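Local coordinates for guanine nucleotide exchange protein (Legionella pneumophila, PDB 1XSZ) that probably acts as a guanine nucleotide exchange factor for ADP-ribosylation factor (Arf) GTPases, through a Sec7 domain whose active site lies under a C-terminal cap, at residues E8-N19 with F47-D56. Sequence-based numbering, arbitrary orientation.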
loop_
_atom_site.group_PDB
_atom_site.type_symbol
_atom_site.label_atom_id
_atom_site.label_comp_id
_atom_site.label_asym_id
_atom_site.label_seq_id
_atom_site.Cartn_x
_atom_site.Cartn_y
_atom_site.Cartn_z
ATOM N N GLU A 8 -5.917 27.148 -9.476
ATOM C CA GLU A 8 -4.607 27.784 -9.512
ATOM C C GLU A 8 -4.606 28.998 -8.580
ATOM O O GLU A 8 -3.633 29.242 -7.868
ATOM C CB GLU A 8 -4.269 28.220 -10.939
ATOM C CG GLU A 8 -2.809 28.604 -11.148
ATOM C CD GLU A 8 -1.882 27.400 -11.194
ATOM O OE1 GLU A 8 -0.649 27.599 -11.234
ATOM O OE2 GLU A 8 -2.383 26.255 -11.198
ATOM N N LYS A 9 -5.703 29.752 -8.588
ATOM C CA LYS A 9 -5.828 30.935 -7.739
ATOM C C LYS A 9 -5.663 30.602 -6.262
ATOM O O LYS A 9 -5.048 31.361 -5.511
ATOM C CB LYS A 9 -7.196 31.602 -7.936
ATOM C CG LYS A 9 -7.379 32.281 -9.276
ATOM C CD LYS A 9 -8.736 32.965 -9.395
ATOM C CE LYS A 9 -8.881 33.651 -10.749
ATOM N NZ LYS A 9 -10.194 34.337 -10.907
ATOM N N ALA A 10 -6.216 29.465 -5.853
ATOM C CA ALA A 10 -6.160 29.036 -4.459
ATOM C C ALA A 10 -5.122 27.956 -4.183
ATOM O O ALA A 10 -5.214 27.252 -3.175
ATOM C CB ALA A 10 -7.536 28.543 -4.026
ATOM N N GLN A 11 -4.125 27.832 -5.054
ATOM C CA GLN A 11 -3.110 26.800 -4.873
ATOM C C GLN A 11 -2.393 26.820 -3.525
ATOM O O GLN A 11 -2.156 25.766 -2.939
ATOM C CB GLN A 11 -2.081 26.847 -6.007
ATOM C CG GLN A 11 -1.367 28.176 -6.179
ATOM C CD GLN A 11 -0.454 28.172 -7.389
ATOM O OE1 GLN A 11 0.603 27.541 -7.384
ATOM N NE2 GLN A 11 -0.868 28.864 -8.442
ATOM N N ARG A 12 -2.051 28.004 -3.024
ATOM C CA ARG A 12 -1.357 28.087 -1.742
ATOM C C ARG A 12 -2.200 27.584 -0.574
ATOM O O ARG A 12 -1.699 26.863 0.292
ATOM C CB ARG A 12 -0.897 29.520 -1.466
ATOM C CG ARG A 12 0.331 29.931 -2.260
ATOM C CD ARG A 12 0.881 31.258 -1.768
ATOM N NE ARG A 12 -0.040 32.363 -2.016
ATOM C CZ ARG A 12 0.114 33.585 -1.518
ATOM N NH1 ARG A 12 1.152 33.858 -0.740
ATOM N NH2 ARG A 12 -0.764 34.537 -1.803
ATOM N N GLU A 13 -3.474 27.962 -0.548
ATOM C CA GLU A 13 -4.360 27.529 0.524
ATOM C C GLU A 13 -4.590 26.022 0.449
ATOM O O GLU A 13 -4.691 25.347 1.474
ATOM C CB GLU A 13 -5.701 28.266 0.442
ATOM C CG GLU A 13 -6.692 27.852 1.518
ATOM C CD GLU A 13 -7.979 28.654 1.477
ATOM O OE1 GLU A 13 -8.600 28.734 0.395
ATOM O OE2 GLU A 13 -8.372 29.200 2.529
ATOM N N ILE A 14 -4.669 25.493 -0.768
ATOM C CA ILE A 14 -4.883 24.061 -0.954
ATOM C C ILE A 14 -3.650 23.281 -0.505
ATOM O O ILE A 14 -3.760 22.296 0.226
ATOM C CB ILE A 14 -5.191 23.730 -2.430
ATOM C CG1 ILE A 14 -6.483 24.436 -2.853
ATOM C CG2 ILE A 14 -5.328 22.220 -2.610
ATOM C CD1 ILE A 14 -6.791 24.329 -4.335
ATOM N N ILE A 15 -2.477 23.729 -0.940
ATOM C CA ILE A 15 -1.229 23.075 -0.570
ATOM C C ILE A 15 -1.051 23.053 0.947
ATOM O O ILE A 15 -0.779 22.004 1.533
ATOM C CB ILE A 15 -0.022 23.790 -1.221
ATOM C CG1 ILE A 15 -0.033 23.532 -2.729
ATOM C CG2 ILE A 15 1.279 23.299 -0.607
ATOM C CD1 ILE A 15 0.948 24.385 -3.505
ATOM N N GLU A 16 -1.215 24.210 1.579
ATOM C CA GLU A 16 -1.070 24.312 3.025
ATOM C C GLU A 16 -2.030 23.373 3.748
ATOM O O GLU A 16 -1.644 22.676 4.687
ATOM C CB GLU A 16 -1.320 25.752 3.478
ATOM C CG GLU A 16 -1.329 25.937 4.986
ATOM C CD GLU A 16 -1.579 27.374 5.393
ATOM O OE1 GLU A 16 -2.590 27.955 4.943
ATOM O OE2 GLU A 16 -0.767 27.922 6.167
ATOM N N ALA A 17 -3.282 23.350 3.305
ATOM C CA ALA A 17 -4.283 22.495 3.926
ATOM C C ALA A 17 -3.963 21.018 3.723
ATOM O O ALA A 17 -4.052 20.220 4.658
ATOM C CB ALA A 17 -5.660 22.811 3.364
ATOM N N PHE A 18 -3.585 20.658 2.499
ATOM C CA PHE A 18 -3.274 19.267 2.179
ATOM C C PHE A 18 -2.123 18.704 3.004
ATOM O O PHE A 18 -2.241 17.631 3.596
ATOM C CB PHE A 18 -2.927 19.118 0.695
ATOM C CG PHE A 18 -2.693 17.693 0.274
ATOM C CD1 PHE A 18 -3.759 16.874 -0.086
ATOM C CD2 PHE A 18 -1.409 17.154 0.284
ATOM C CE1 PHE A 18 -3.555 15.541 -0.425
ATOM C CE2 PHE A 18 -1.194 15.818 -0.053
ATOM C CZ PHE A 18 -2.267 15.011 -0.407
ATOM N N ASN A 19 -1.006 19.420 3.042
ATOM C CA ASN A 19 0.146 18.929 3.785
ATOM C C ASN A 19 -0.113 18.771 5.281
ATOM O O ASN A 19 0.407 17.847 5.909
ATOM C CB ASN A 19 1.363 19.824 3.535
ATOM C CG ASN A 19 1.840 19.758 2.092
ATOM O OD1 ASN A 19 1.543 18.803 1.373
ATOM N ND2 ASN A 19 2.595 20.762 1.667
ATOM N N PHE A 47 -3.932 18.409 -9.932
ATOM C CA PHE A 47 -3.267 19.185 -8.891
ATOM C C PHE A 47 -2.054 18.415 -8.364
ATOM O O PHE A 47 -1.002 18.996 -8.117
ATOM C CB PHE A 47 -4.233 19.482 -7.736
ATOM C CG PHE A 47 -3.774 20.598 -6.836
ATOM C CD1 PHE A 47 -3.893 21.927 -7.239
ATOM C CD2 PHE A 47 -3.199 20.324 -5.600
ATOM C CE1 PHE A 47 -3.446 22.966 -6.421
ATOM C CE2 PHE A 47 -2.748 21.359 -4.775
ATOM C CZ PHE A 47 -2.872 22.681 -5.188
ATOM N N PHE A 48 -2.207 17.106 -8.192
ATOM C CA PHE A 48 -1.109 16.267 -7.714
ATOM C C PHE A 48 0.077 16.365 -8.677
ATOM O O PHE A 48 1.228 16.463 -8.252
ATOM C CB PHE A 48 -1.556 14.805 -7.616
ATOM C CG PHE A 48 -2.481 14.508 -6.463
ATOM C CD1 PHE A 48 -3.210 13.325 -6.451
ATOM C CD2 PHE A 48 -2.596 15.375 -5.377
ATOM C CE1 PHE A 48 -4.039 13.002 -5.381
ATOM C CE2 PHE A 48 -3.424 15.059 -4.299
ATOM C CZ PHE A 48 -4.144 13.871 -4.302
ATOM N N HIS A 49 -0.206 16.317 -9.976
ATOM C CA HIS A 49 0.849 16.419 -10.980
ATOM C C HIS A 49 1.463 17.818 -10.994
ATOM O O HIS A 49 2.683 17.975 -10.943
ATOM C CB HIS A 49 0.293 16.101 -12.373
ATOM C CG HIS A 49 0.207 14.638 -12.674
ATOM N ND1 HIS A 49 -0.942 14.041 -13.147
ATOM C CD2 HIS A 49 1.141 13.659 -12.612
ATOM C CE1 HIS A 49 -0.710 12.759 -13.367
ATOM N NE2 HIS A 49 0.546 12.501 -13.051
ATOM N N GLN A 50 0.607 18.832 -11.061
ATOM C CA GLN A 50 1.057 20.219 -11.108
ATOM C C GLN A 50 1.861 20.682 -9.901
ATOM O O GLN A 50 2.851 21.398 -10.047
ATOM C CB GLN A 50 -0.142 21.157 -11.270
ATOM C CG GLN A 50 -0.737 21.212 -12.664
ATOM C CD GLN A 50 0.215 21.818 -13.675
ATOM O OE1 GLN A 50 0.949 22.756 -13.365
ATOM N NE2 GLN A 50 0.197 21.294 -14.895
ATOM N N GLN A 51 1.438 20.273 -8.711
ATOM C CA GLN A 51 2.098 20.709 -7.486
ATOM C C GLN A 51 2.961 19.647 -6.817
ATOM O O GLN A 51 3.196 19.703 -5.611
ATOM C CB GLN A 51 1.038 21.204 -6.497
ATOM C CG GLN A 51 0.092 22.251 -7.079
ATOM C CD GLN A 51 0.774 23.580 -7.341
ATOM O OE1 GLN A 51 0.234 24.441 -8.039
ATOM N NE2 GLN A 51 1.958 23.759 -6.774
ATOM N N ARG A 52 3.454 18.696 -7.601
ATOM C CA ARG A 52 4.271 17.618 -7.052
ATOM C C ARG A 52 5.479 18.078 -6.233
ATOM O O ARG A 52 5.904 17.381 -5.313
ATOM C CB ARG A 52 4.732 16.686 -8.176
ATOM C CG ARG A 52 5.591 17.353 -9.224
ATOM C CD ARG A 52 5.955 16.371 -10.325
ATOM N NE ARG A 52 6.864 16.963 -11.303
ATOM C CZ ARG A 52 6.554 17.988 -12.091
ATOM N NH1 ARG A 52 5.351 18.544 -12.027
ATOM N NH2 ARG A 52 7.455 18.465 -12.940
ATOM N N LYS A 53 6.028 19.245 -6.557
ATOM C CA LYS A 53 7.187 19.763 -5.835
ATOM C C LYS A 53 6.824 20.461 -4.528
ATOM O O LYS A 53 7.703 20.785 -3.727
ATOM C CB LYS A 53 7.962 20.747 -6.721
ATOM C CG LYS A 53 8.549 20.133 -7.980
ATOM C CD LYS A 53 9.259 21.179 -8.820
ATOM C CE LYS A 53 9.855 20.564 -10.076
ATOM N NZ LYS A 53 10.844 19.498 -9.756
ATOM N N ASN A 54 5.531 20.680 -4.306
ATOM C CA ASN A 54 5.067 21.381 -3.112
ATOM C C ASN A 54 4.214 20.554 -2.160
ATOM O O ASN A 54 3.896 21.006 -1.061
ATOM C CB ASN A 54 4.266 22.612 -3.536
ATOM C CG ASN A 54 5.050 23.527 -4.449
ATOM O OD1 ASN A 54 4.555 23.957 -5.493
ATOM N ND2 ASN A 54 6.280 23.832 -4.059
ATOM N N LEU A 55 3.847 19.350 -2.576
ATOM C CA LEU A 55 2.996 18.489 -1.763
ATOM C C LEU A 55 3.735 17.350 -1.073
ATOM O O LEU A 55 4.812 16.945 -1.500
ATOM C CB LEU A 55 1.895 17.882 -2.637
ATOM C CG LEU A 55 0.903 18.829 -3.315
ATOM C CD1 LEU A 55 0.174 18.076 -4.415
ATOM C CD2 LEU A 55 -0.078 19.386 -2.296
ATOM N N ASP A 56 3.133 16.850 0.001
ATOM C CA ASP A 56 3.660 15.715 0.747
ATOM C C ASP A 56 3.364 14.534 -0.178
ATOM O O ASP A 56 2.221 14.076 -0.268
ATOM C CB ASP A 56 2.894 15.582 2.069
ATOM C CG ASP A 56 3.218 14.304 2.825
ATOM O OD1 ASP A 56 2.775 14.190 3.987
ATOM O OD2 ASP A 56 3.898 13.416 2.273
HETATM O O HOH W 1 -2.153 24.170 -9.644
HETATM O O HOH W 2 2.480 26.566 -5.833
HETATM O O HOH W 3 0.347 15.161 4.860
#
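Phe-47, near the end of helix 40-50, pushes its ring against helix 11-20, where Ile-14 and Ile-15 receive it. Its CG is anti to the backbone N (chi1 -163°), which carries the ring toward that helix. Ile-14 CG2 lies 3.5 Å from Phe-47 CE2. Ile-15 CG1 reaches Phe-47 CZ at 3.9 Å, its side chain crossing the ring at about a right angle. Gln-51 CG lies over one face of the same ring, toward the rim, while the carbonyl O of Gln-11 sits at its edge. One helical turn beyond Ile-14, Phe-18 meets Leu-55 CD2 through its CD2 (3.7 Å) and takes the edge of Phe-48 toward its face in an offset edge-to-face pair with planes at 63°. Helix 57-64 adds Val-60 to both of these phenylalanines.

Around this core the contacts turn polar. The amide of Asn-19 grips the loop leaving helix 40-50 with both ends: ND2 donates to Asn-54 O at 3.0 Å, nearly straight (170°) and in the carbonyl plane, whereas OD1 accepts from Asp-56 N at 2.9 Å, the donor standing above its carbonyl plane. Water 3 links Asn-19 O to OD1 of Asp-56, whose OD2 caps helix 57-64 at Ala-59 N. At the other end, Gln-11 OE1 and Gln-51 OE1 approach to 3.2 Å as two acceptors. Water 1 donates to Gln-51 OE1 and Glu-8 OE2; water 2 donates to Gln-11 OE1 and accepts a weak bond from Gln-51 NE2.

Helix 11-20 of the all-helical Sec7 domain thus joins the end of helix 40-50 and the loop after it. Two direct hydrogen bonds fix the rotation of the Asn-19 side-chain amide and orient the loop just before the cap of helix 57-64, whereas the glutamine side, with two acceptors facing each other, depends on water.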